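Local coordinates for FAD-dependent oxidoreductase (Actinomadura kijaniata, PDB 4KCF), which probably acts as a flavin-dependent N-oxygenase on a dTDP-linked amino sugar, in the making of the kijanose of kijanimicin, at residues Ala114-Met119 with Val187-Val192; Val155-Ile160 with Thr194-Asn199; Thr65-Thr70 with Met234-Thr239. One frame throughout, in Å; residues are numbered along the deposited sequence.

Overall arrangement
The chain begins with helices. Segment 65-70, at the start of helix 68-76, pairs with 234-239 in contact 3, which closes a long loop holding both other contacts. Within it, helix 111-133 brings 114-119, and strand 156-159 follows. Segment 187-192 then returns to 114-119 and closes contact 1. Segment 194-199 comes directly afterwards and closes contact 2 with 155-160, so contacts 1 and 2 cross. Contacts 1 and 3 tie N-terminal helices to loops of the middle domain, while contact 2 joins two strands of the sheet. Met-189 of contact 1 touches both neighbouring contacts. All three reach the FMN; contacts 1 and 2 also reach the bound sugar nucleotide.

Contact 1: Ala114-Met119 with Val187-Val192; sequences ALALHM and VSMAPV. With FMN (flavin mononucleotide), chain C; AKM ([(2R,4S,6R)-4-azanyl-4,6-dimethyl-5,5-bis(oxidanyl)oxan-2-yl] [[(2R,3S,5R)-5-[5-methyl-2,4-bis(oxidanylidene)pyrimidin-1-yl]-3-oxidanyl-oxolan-2-yl]methoxy-oxidanyl-phosphoryl] hydrogen phosphate), chain B.
Met-189 packs on Ala-116 and Met-119 of helix 111-133. Its CB lies 4.0 Å from Ala-116 CB. CG stands anti to the backbone N (chi1 -165°), which turns the thioether toward Ala-116 O. SD then comes to 3.6 Å from Ala-116 O. After a bend at chi3, the methyl CE of Met-189 ends 4.2 Å from Met-119 CB. No hydrogen bond joins the two segments.

A second group of contacts is with the ligands. Met-119 is bent at chi2 and brings its thioether up to both ligands. Its CE is 3.2 Å from FMN O4, and its SD is 3.2 Å from AKM O4A. The same methyl also touches Ser-188 OG. An alanine at Met-119 would remove CG, SD and CE, which is likely to open a gap beside FMN O4 and AKM O4A and leave Ser-188 OG without its methyl neighbour. Leu-115 CD2 rests near the flavin methyl C7M.

The polar group is Ser-188. Its backbone N donates to FMN O4 (2.8 Å, N-H...O angle 147°). Its OG donates to FMN N5 at 2.7 Å and is also bonded to Thr-239 OG1. These bonds fix the flavin edge and the serine together. Ser-188 and Met-189 are the middle residues of a type II beta turn, with Met-189 at positive phi (73°). Helix and turn together form a wall of the buried flavin site in this acyl-CoA dehydrogenase-type fold.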
# COMPACT_ATOMS: atom_id res chain seq x y z
N ALA A 114 -1.14 0.60 9.41
CA ALA A 114 -0.35 1.36 8.46
C ALA A 114 -0.63 0.88 7.05
O ALA A 114 -0.71 1.70 6.13
CB ALA A 114 1.17 1.26 8.80
N LEU A 115 -0.70 -0.45 6.87
CA LEU A 115 -0.95 -1.06 5.56
C LEU A 115 -2.36 -0.70 5.06
O LEU A 115 -2.53 -0.30 3.91
CB LEU A 115 -0.76 -2.59 5.66
CG LEU A 115 -1.17 -3.51 4.50
CD1 LEU A 115 -0.42 -3.09 3.26
CD2 LEU A 115 -1.02 -5.04 4.73
N ALA A 116 -3.40 -0.90 5.88
CA ALA A 116 -4.74 -0.42 5.56
C ALA A 116 -4.73 1.07 5.23
O ALA A 116 -5.23 1.45 4.17
CB ALA A 116 -5.71 -0.73 6.70
N LEU A 117 -4.17 1.94 6.08
CA LEU A 117 -4.10 3.37 5.77
C LEU A 117 -3.43 3.68 4.44
O LEU A 117 -3.79 4.62 3.74
CB LEU A 117 -3.42 4.13 6.89
CG LEU A 117 -3.27 5.64 6.69
CD1 LEU A 117 -4.65 6.34 6.58
CD2 LEU A 117 -2.43 6.21 7.84
N HIS A 118 -2.41 2.90 4.08
CA HIS A 118 -1.73 3.14 2.83
C HIS A 118 -2.75 2.98 1.69
O HIS A 118 -2.66 3.75 0.72
CB HIS A 118 -0.51 2.22 2.58
CG HIS A 118 -0.19 2.08 1.12
ND1 HIS A 118 0.74 2.85 0.44
CD2 HIS A 118 -0.73 1.25 0.20
CE1 HIS A 118 0.74 2.51 -0.84
NE2 HIS A 118 -0.14 1.53 -1.01
N MET A 119 -3.66 2.01 1.76
CA MET A 119 -4.57 1.89 0.60
C MET A 119 -5.37 3.20 0.36
O MET A 119 -5.52 3.66 -0.78
CB MET A 119 -5.53 0.70 0.70
CG MET A 119 -4.96 -0.66 1.17
SD MET A 119 -3.75 -1.17 -0.04
CE MET A 119 -3.16 -2.64 0.84
N VAL A 187 -8.14 -8.04 0.20
CA VAL A 187 -8.63 -6.67 0.01
C VAL A 187 -8.54 -6.04 1.38
O VAL A 187 -9.48 -6.16 2.16
CB VAL A 187 -10.10 -6.59 -0.47
CG1 VAL A 187 -10.47 -5.13 -0.77
CG2 VAL A 187 -10.30 -7.39 -1.77
N SER A 188 -7.40 -5.44 1.69
CA SER A 188 -7.20 -4.89 3.02
C SER A 188 -8.21 -3.75 3.21
O SER A 188 -8.60 -3.11 2.21
CB SER A 188 -5.78 -4.30 3.14
OG SER A 188 -4.87 -5.33 2.82
N MET A 189 -8.58 -3.54 4.47
CA MET A 189 -9.45 -2.46 4.95
C MET A 189 -10.91 -2.73 4.56
O MET A 189 -11.76 -1.87 4.75
CB MET A 189 -8.99 -1.08 4.47
CG MET A 189 -9.62 0.11 5.19
SD MET A 189 -8.77 1.64 4.75
CE MET A 189 -8.87 1.73 2.98
N ALA A 190 -11.19 -3.93 4.06
CA ALA A 190 -12.49 -4.19 3.44
C ALA A 190 -13.65 -4.10 4.43
O ALA A 190 -14.71 -3.58 4.06
CB ALA A 190 -12.51 -5.51 2.68
N PRO A 191 -13.46 -4.56 5.68
CA PRO A 191 -14.58 -4.53 6.61
C PRO A 191 -15.15 -3.13 6.83
O PRO A 191 -16.24 -3.01 7.37
CB PRO A 191 -13.99 -5.08 7.91
CG PRO A 191 -12.86 -5.97 7.43
CD PRO A 191 -12.27 -5.21 6.29
N VAL A 192 -14.45 -2.08 6.40
CA VAL A 192 -14.90 -0.72 6.66
C VAL A 192 -14.96 0.01 5.34
O VAL A 192 -15.22 1.22 5.32
CB VAL A 192 -14.04 0.10 7.68
CG1 VAL A 192 -14.19 -0.35 9.14
CG2 VAL A 192 -12.56 0.19 7.29
N1 FMN C . -3.82 -6.46 -3.02
C2 FMN C . -4.74 -5.52 -3.38
O2 FMN C . -4.95 -5.41 -4.62
N3 FMN C . -5.35 -4.75 -2.44
C4 FMN C . -5.07 -5.00 -1.14
O4 FMN C . -5.67 -4.25 -0.18
C4A FMN C . -4.09 -5.95 -0.76
N5 FMN C . -3.75 -6.20 0.55
C5A FMN C . -2.86 -7.19 0.84
C6 FMN C . -2.54 -7.42 2.17
C7 FMN C . -1.60 -8.42 2.51
C7M FMN C . -1.27 -8.69 3.95
C8 FMN C . -0.97 -9.23 1.44
C8M FMN C . 0.05 -10.32 1.71
C9 FMN C . -1.32 -8.94 0.13
C9A FMN C . -2.25 -7.93 -0.19
N10 FMN C . -2.59 -7.70 -1.49
C10 FMN C . -3.47 -6.70 -1.75
C1' FMN C . -2.10 -8.46 -2.65
C2' FMN C . -0.67 -8.75 -3.11
O2' FMN C . -0.42 -7.42 -3.58
C3' FMN C . -0.30 -9.90 -4.09
O3' FMN C . -1.10 -9.94 -5.30
C4' FMN C . -0.20 -11.39 -3.69
O4' FMN C . -0.10 -11.86 -2.32
O2P AKM B . -1.78 0.53 -9.43
P AKM B . -2.84 0.98 -10.44
O1P AKM B . -2.89 0.29 -11.78
OPP AKM B . -4.29 0.78 -9.81
P2 AKM B . -4.79 1.09 -8.32
O3P AKM B . -6.31 1.15 -8.47
O1 AKM B . -4.46 -0.25 -7.50
C1 AKM B . -3.43 -0.38 -6.54
C2 AKM B . -3.13 -1.87 -6.29
C3 AKM B . -2.33 -2.03 -5.00
C3M AKM B . -0.91 -1.67 -5.44
N3 AKM B . -2.34 -3.43 -4.54
C4 AKM B . -2.91 -1.25 -3.81
O4A AKM B . -3.95 -1.99 -3.16
O4B AKM B . -1.90 -1.09 -2.80
C5 AKM B . -3.80 -0.04 -4.11
C6 AKM B . -3.79 1.18 -3.21
O5 AKM B . -4.00 0.36 -5.47
O4P AKM B . -4.14 2.26 -7.60
O5' AKM B . -2.61 2.55 -10.68
C5' AKM B . -3.46 3.18 -11.64
C4' AKM B . -3.60 4.59 -11.09
C3' AKM B . -4.60 5.45 -11.87
O3' AKM B . -5.83 5.45 -11.16
C2' AKM B . -4.02 6.86 -11.87
C1' AKM B . -2.60 6.70 -11.33
O4' AKM B . -2.36 5.28 -11.22
N11 AKM B . -1.52 7.31 -12.12
C21 AKM B . -0.70 8.17 -11.53
O21 AKM B . -0.92 8.52 -10.24
N31 AKM B . 0.32 8.76 -12.17
C41 AKM B . 0.55 8.43 -13.45
O41 AKM B . 1.58 8.98 -14.14
C51 AKM B . -0.30 7.45 -14.14
C5A AKM B . -0.02 7.08 -15.57
C61 AKM B . -1.35 6.92 -13.40

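Contact 2: Val155-Ile160 with Thr194-Asn199; sequences VVCSGI and THFVIN. With AKM ([(2R,4S,6R)-4-azanyl-4,6-dimethyl-5,5-bis(oxidanyl)oxan-2-yl] [[(2R,3S,5R)-5-[5-methyl-2,4-bis(oxidanylidene)pyrimidin-1-yl]-3-oxidanyl-oxolan-2-yl]methoxy-oxidanyl-phosphoryl] hydrogen phosphate), chain B; FMN (flavin mononucleotide), chain C.
Val-155 O takes two backbone N-H groups at once. Thr-194 N reaches it at 2.7 Å in the carbonyl plane, on a lone pair. His-195 N comes at 3.1 Å, tilted 31° out of that plane. This fork starts a parallel strand pair, 156-159 with 195-198, in the beta-sheet domain of the acyl-CoA dehydrogenase fold. Val-155 N answers with a nearly straight bond to Thr-194 OG1 (2.9 Å, 171°). That hydroxyl is also bonded to His-195 ND1, at the edge of the imidazole.

The ladder then runs on. Cys-157 N donates to His-195 O. Val-197 N to Cys-157 O, Gly-159 N to Val-197 O and Asn-199 N to Gly-159 O are each 2.9 Å.

On one face Val-156 CG1 touches Val-197 CG2. On the other, Cys-157 CB lies 3.4 Å from Phe-196 CD1, and Cys-157 SG sits obliquely 4.6 Å from the centroid of the Phe-196 ring. Gly-159 lies next to Ile-198 CD1, and a CB there would clash with that methyl.

The end of strand 156-159 meets both ligands. Ser-158 O accepts a weak bond from FMN N3, and Ile-160 N gives a weak one to FMN O2. With OG turned anti to its own N (chi1 163°), Ser-158 reaches the sugar and bonds AKM O4A at 3.0 Å. Beside it, Ile-160 CG1 packs 3.5 Å from AKM C2.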
# COMPACT_ATOMS: atom_id res chain seq x y z
N VAL A 155 -14.24 5.46 2.13
CA VAL A 155 -13.13 4.61 2.58
C VAL A 155 -12.94 3.64 1.43
O VAL A 155 -13.81 2.79 1.12
CB VAL A 155 -13.38 3.89 3.90
CG1 VAL A 155 -12.23 2.96 4.21
CG2 VAL A 155 -13.48 4.87 5.06
N VAL A 156 -11.81 3.83 0.75
CA VAL A 156 -11.62 3.26 -0.58
C VAL A 156 -10.63 2.09 -0.55
O VAL A 156 -9.44 2.28 -0.24
CB VAL A 156 -11.20 4.34 -1.59
CG1 VAL A 156 -11.24 3.81 -3.04
CG2 VAL A 156 -12.10 5.61 -1.41
N CYS A 157 -11.13 0.90 -0.89
CA CYS A 157 -10.40 -0.35 -0.83
C CYS A 157 -9.98 -0.65 -2.26
O CYS A 157 -10.43 -0.01 -3.23
CB CYS A 157 -11.27 -1.47 -0.29
SG CYS A 157 -11.46 -1.21 1.48
N SER A 158 -9.12 -1.65 -2.38
CA SER A 158 -8.53 -1.91 -3.69
C SER A 158 -8.56 -3.42 -3.87
O SER A 158 -8.11 -4.14 -2.97
CB SER A 158 -7.08 -1.41 -3.71
OG SER A 158 -6.46 -2.04 -4.83
N GLY A 159 -9.09 -3.87 -5.01
CA GLY A 159 -9.29 -5.30 -5.28
C GLY A 159 -8.63 -5.69 -6.59
O GLY A 159 -9.25 -5.51 -7.65
N ILE A 160 -7.38 -6.19 -6.54
CA ILE A 160 -6.67 -6.44 -7.80
C ILE A 160 -6.62 -7.90 -8.21
O ILE A 160 -6.85 -8.24 -9.36
CB ILE A 160 -5.21 -5.88 -7.86
CG1 ILE A 160 -5.17 -4.36 -7.66
CG2 ILE A 160 -4.47 -6.40 -9.10
CD1 ILE A 160 -5.75 -3.45 -8.74
N THR A 194 -16.16 1.62 1.88
CA THR A 194 -17.46 2.04 1.35
C THR A 194 -17.36 1.94 -0.16
O THR A 194 -18.38 1.87 -0.83
CB THR A 194 -17.80 3.49 1.78
OG1 THR A 194 -16.80 4.36 1.24
CG2 THR A 194 -17.82 3.63 3.31
N HIS A 195 -16.14 1.96 -0.68
CA HIS A 195 -15.87 2.00 -2.11
C HIS A 195 -14.72 1.04 -2.43
O HIS A 195 -13.73 0.97 -1.67
CB HIS A 195 -15.39 3.39 -2.48
CG HIS A 195 -16.49 4.41 -2.55
ND1 HIS A 195 -17.07 4.94 -1.42
CD2 HIS A 195 -17.12 4.99 -3.61
CE1 HIS A 195 -17.99 5.82 -1.78
NE2 HIS A 195 -18.06 5.85 -3.10
N PHE A 196 -14.86 0.33 -3.54
CA PHE A 196 -13.91 -0.73 -3.87
C PHE A 196 -13.50 -0.56 -5.32
O PHE A 196 -14.31 -0.74 -6.22
CB PHE A 196 -14.54 -2.10 -3.65
CG PHE A 196 -14.88 -2.36 -2.22
CD1 PHE A 196 -14.04 -3.12 -1.41
CD2 PHE A 196 -16.02 -1.82 -1.65
CE1 PHE A 196 -14.34 -3.32 -0.07
CE2 PHE A 196 -16.33 -2.02 -0.30
CZ PHE A 196 -15.50 -2.78 0.48
N VAL A 197 -12.25 -0.17 -5.53
CA VAL A 197 -11.76 -0.08 -6.91
C VAL A 197 -11.22 -1.43 -7.37
O VAL A 197 -10.20 -1.92 -6.84
CB VAL A 197 -10.66 0.98 -7.05
CG1 VAL A 197 -10.10 0.96 -8.48
CG2 VAL A 197 -11.18 2.36 -6.60
N ILE A 198 -11.88 -1.98 -8.39
CA ILE A 198 -11.73 -3.38 -8.72
C ILE A 198 -11.03 -3.51 -10.07
O ILE A 198 -11.44 -2.79 -10.97
CB ILE A 198 -13.12 -4.06 -8.74
CG1 ILE A 198 -13.77 -4.04 -7.34
CG2 ILE A 198 -13.05 -5.49 -9.23
CD1 ILE A 198 -12.91 -4.55 -6.21
N ASN A 199 -9.98 -4.32 -10.20
CA ASN A 199 -9.37 -4.67 -11.50
C ASN A 199 -10.18 -5.77 -12.19
O ASN A 199 -10.26 -6.87 -11.67
CB ASN A 199 -7.89 -5.10 -11.38
CG ASN A 199 -7.36 -5.94 -12.55
OD1 ASN A 199 -6.78 -7.02 -12.34
ND2 ASN A 199 -7.51 -5.44 -13.77
O2P AKM B . -1.78 0.53 -9.43
P AKM B . -2.84 0.98 -10.44
O1P AKM B . -2.89 0.29 -11.78
OPP AKM B . -4.29 0.78 -9.81
P2 AKM B . -4.79 1.09 -8.32
O3P AKM B . -6.31 1.15 -8.47
O1 AKM B . -4.46 -0.25 -7.50
C1 AKM B . -3.43 -0.38 -6.54
C2 AKM B . -3.13 -1.87 -6.29
C3 AKM B . -2.33 -2.03 -5.00
C3M AKM B . -0.91 -1.67 -5.44
N3 AKM B . -2.34 -3.43 -4.54
C4 AKM B . -2.91 -1.25 -3.81
O4A AKM B . -3.95 -1.99 -3.16
O4B AKM B . -1.90 -1.09 -2.80
C5 AKM B . -3.80 -0.04 -4.11
C6 AKM B . -3.79 1.18 -3.21
O5 AKM B . -4.00 0.36 -5.47
O4P AKM B . -4.14 2.26 -7.60
O5' AKM B . -2.61 2.55 -10.68
C5' AKM B . -3.46 3.18 -11.64
C4' AKM B . -3.60 4.59 -11.09
C3' AKM B . -4.60 5.45 -11.87
O3' AKM B . -5.83 5.45 -11.16
C2' AKM B . -4.02 6.86 -11.87
C1' AKM B . -2.60 6.70 -11.33
O4' AKM B . -2.36 5.28 -11.22
N11 AKM B . -1.52 7.31 -12.12
C21 AKM B . -0.70 8.17 -11.53
O21 AKM B . -0.92 8.52 -10.24
N31 AKM B . 0.32 8.76 -12.17
C41 AKM B . 0.55 8.43 -13.45
O41 AKM B . 1.58 8.98 -14.14
C51 AKM B . -0.30 7.45 -14.14
C5A AKM B . -0.02 7.08 -15.57
C61 AKM B . -1.35 6.92 -13.40
N1 FMN C . -3.82 -6.46 -3.02
C2 FMN C . -4.74 -5.52 -3.38
O2 FMN C . -4.95 -5.41 -4.62
N3 FMN C . -5.35 -4.75 -2.44
C4 FMN C . -5.07 -5.00 -1.14
O4 FMN C . -5.67 -4.25 -0.18
C4A FMN C . -4.09 -5.95 -0.76
N5 FMN C . -3.75 -6.20 0.55
C5A FMN C . -2.86 -7.19 0.84
C6 FMN C . -2.54 -7.42 2.17
C7 FMN C . -1.60 -8.42 2.51
C7M FMN C . -1.27 -8.69 3.95
C8 FMN C . -0.97 -9.23 1.44
C8M FMN C . 0.05 -10.32 1.71
C9 FMN C . -1.32 -8.94 0.13
C9A FMN C . -2.25 -7.93 -0.19
N10 FMN C . -2.59 -7.70 -1.49
C10 FMN C . -3.47 -6.70 -1.75
C1' FMN C . -2.10 -8.46 -2.65
C2' FMN C . -0.67 -8.75 -3.11
O2' FMN C . -0.42 -7.42 -3.58
C3' FMN C . -0.30 -9.90 -4.09
O3' FMN C . -1.10 -9.94 -5.30
C4' FMN C . -0.20 -11.39 -3.69
O4' FMN C . -0.10 -11.86 -2.32

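Contact 3: Thr65-Thr70 with Met234-Thr239; sequences TFPTDT and MRASGT. With FMN (flavin mononucleotide), chain C.
An inverse gamma turn centred on Pro-67, leading into helix 68-76, meets a type I beta turn from Met-234 to Ser-237. They meet at Ala-236. Its carbonyl O lies 3.3 Å from Phe-66 CD1 and 3.2 Å from Pro-67 CD. Phe-66 CA also points its hydrogen at this oxygen (CA to O 3.6 Å, angle at H 162°). Only the last is a CA-H...O contact; the others are close packing, and no conventional hydrogen bond crosses here. Ala-236 CB fits against Thr-65 O at 3.3 Å, and Pro-67 CD lies 4.2 Å from this CB. The N of Ala-236 is bonded to Ser-112 OG.

Phe-66 CG is anti to the backbone N (chi1 -172°), which swings the ring's CD1 edge onto Ser-237 and Gly-238. Its edge faces Gly-238 N, 3.6 Å from CD1, while Pro-67 CD lies over the rim of one face. Gly-238 has positive phi (72°), and a CB on it would run into Phe-66 CD1.

Beside this packing the Arg-235 guanidinium forms a salt bridge with Asp-230 and bonds the carbonyls of Asp-61 and Arg-62, fastening the loop to helix 57-63.

The two ends of segment 234-239 reach the flavin. Thr-239 CG2 touches FMN C6 at 3.3 Å, and Met-234 CB lies 3.8 Å from FMN C7M. The contact thus joins the N-terminal helices to the loop bordering the dimethylbenzene end of the flavin site.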
# COMPACT_ATOMS: atom_id res chain seq x y z
N THR A 65 -8.67 -9.32 13.84
CA THR A 65 -9.82 -8.44 13.61
C THR A 65 -9.37 -7.01 13.32
O THR A 65 -8.33 -6.53 13.80
CB THR A 65 -10.72 -8.40 14.89
OG1 THR A 65 -9.92 -7.93 15.97
CG2 THR A 65 -11.45 -9.74 15.17
N PHE A 66 -10.20 -6.32 12.56
CA PHE A 66 -9.86 -4.99 12.08
C PHE A 66 -10.08 -3.86 13.11
O PHE A 66 -11.09 -3.88 13.81
CB PHE A 66 -10.61 -4.77 10.77
CG PHE A 66 -10.21 -3.50 10.08
CD1 PHE A 66 -9.17 -3.51 9.16
CD2 PHE A 66 -10.88 -2.32 10.35
CE1 PHE A 66 -8.79 -2.33 8.55
CE2 PHE A 66 -10.53 -1.13 9.72
CZ PHE A 66 -9.48 -1.14 8.81
N PRO A 67 -9.14 -2.91 13.26
CA PRO A 67 -9.36 -1.92 14.31
C PRO A 67 -10.38 -0.87 13.81
O PRO A 67 -9.99 0.24 13.43
CB PRO A 67 -7.94 -1.36 14.51
CG PRO A 67 -7.39 -1.33 13.05
CD PRO A 67 -7.80 -2.74 12.66
N THR A 68 -11.68 -1.18 13.77
CA THR A 68 -12.59 -0.20 13.13
C THR A 68 -12.60 1.15 13.90
O THR A 68 -12.60 2.25 13.35
CB THR A 68 -14.05 -0.73 12.93
OG1 THR A 68 -14.67 -0.73 14.22
CG2 THR A 68 -14.13 -2.15 12.39
N ASP A 69 -12.54 1.10 15.22
CA ASP A 69 -12.54 2.35 15.98
C ASP A 69 -11.34 3.23 15.66
O ASP A 69 -11.40 4.47 15.75
CB ASP A 69 -12.55 2.07 17.48
CG ASP A 69 -11.41 1.15 17.93
OD1 ASP A 69 -10.51 1.60 18.67
OD2 ASP A 69 -11.42 -0.04 17.56
N THR A 70 -10.22 2.58 15.27
CA THR A 70 -9.07 3.37 14.86
C THR A 70 -9.45 4.15 13.62
O THR A 70 -9.18 5.34 13.50
CB THR A 70 -7.85 2.46 14.56
OG1 THR A 70 -7.28 2.08 15.82
CG2 THR A 70 -6.84 3.21 13.76
N MET A 234 0.15 -9.20 9.59
CA MET A 234 -0.79 -8.19 9.09
C MET A 234 -2.21 -8.72 9.44
O MET A 234 -3.14 -8.60 8.66
CB MET A 234 -0.66 -7.94 7.59
CG MET A 234 0.66 -7.31 7.12
SD MET A 234 1.05 -5.81 8.05
CE MET A 234 2.49 -5.19 7.14
N ARG A 235 -2.35 -9.32 10.62
CA ARG A 235 -3.55 -10.03 11.01
C ARG A 235 -4.78 -9.14 11.21
O ARG A 235 -5.91 -9.62 11.05
CB ARG A 235 -3.28 -10.91 12.24
CG ARG A 235 -2.49 -12.15 11.88
CD ARG A 235 -2.21 -13.03 13.08
NE ARG A 235 -3.45 -13.46 13.74
CZ ARG A 235 -4.35 -14.34 13.29
NH1 ARG A 235 -4.26 -14.95 12.13
NH2 ARG A 235 -5.41 -14.64 14.06
N ALA A 236 -4.54 -7.85 11.44
CA ALA A 236 -5.58 -6.85 11.72
C ALA A 236 -5.84 -5.96 10.51
O ALA A 236 -6.56 -4.96 10.67
CB ALA A 236 -5.20 -6.00 12.94
N SER A 237 -5.36 -6.32 9.31
CA SER A 237 -5.46 -5.39 8.20
C SER A 237 -6.78 -5.56 7.45
O SER A 237 -7.00 -4.84 6.48
CB SER A 237 -4.29 -5.50 7.20
OG SER A 237 -4.34 -6.82 6.66
N GLY A 238 -7.62 -6.52 7.83
CA GLY A 238 -8.93 -6.64 7.20
C GLY A 238 -8.87 -7.17 5.79
O GLY A 238 -9.67 -6.74 4.94
N THR A 239 -7.93 -8.09 5.55
CA THR A 239 -7.51 -8.45 4.20
C THR A 239 -8.32 -9.64 3.67
O THR A 239 -7.78 -10.69 3.29
CB THR A 239 -5.95 -8.62 4.14
OG1 THR A 239 -5.35 -7.37 4.52
CG2 THR A 239 -5.39 -8.96 2.74
N1 FMN C . -3.82 -6.46 -3.02
C2 FMN C . -4.74 -5.52 -3.38
O2 FMN C . -4.95 -5.41 -4.62
N3 FMN C . -5.35 -4.75 -2.44
C4 FMN C . -5.07 -5.00 -1.14
O4 FMN C . -5.67 -4.25 -0.18
C4A FMN C . -4.09 -5.95 -0.76
N5 FMN C . -3.75 -6.20 0.55
C5A FMN C . -2.86 -7.19 0.84
C6 FMN C . -2.54 -7.42 2.17
C7 FMN C . -1.60 -8.42 2.51
C7M FMN C . -1.27 -8.69 3.95
C8 FMN C . -0.97 -9.23 1.44
C8M FMN C . 0.05 -10.32 1.71
C9 FMN C . -1.32 -8.94 0.13
C9A FMN C . -2.25 -7.93 -0.19
N10 FMN C . -2.59 -7.70 -1.49
C10 FMN C . -3.47 -6.70 -1.75
C1' FMN C . -2.10 -8.46 -2.65
C2' FMN C . -0.67 -8.75 -3.11
O2' FMN C . -0.42 -7.42 -3.58
C3' FMN C . -0.30 -9.90 -4.09
O3' FMN C . -1.10 -9.94 -5.30
C4' FMN C . -0.20 -11.39 -3.69
O4' FMN C . -0.10 -11.86 -2.32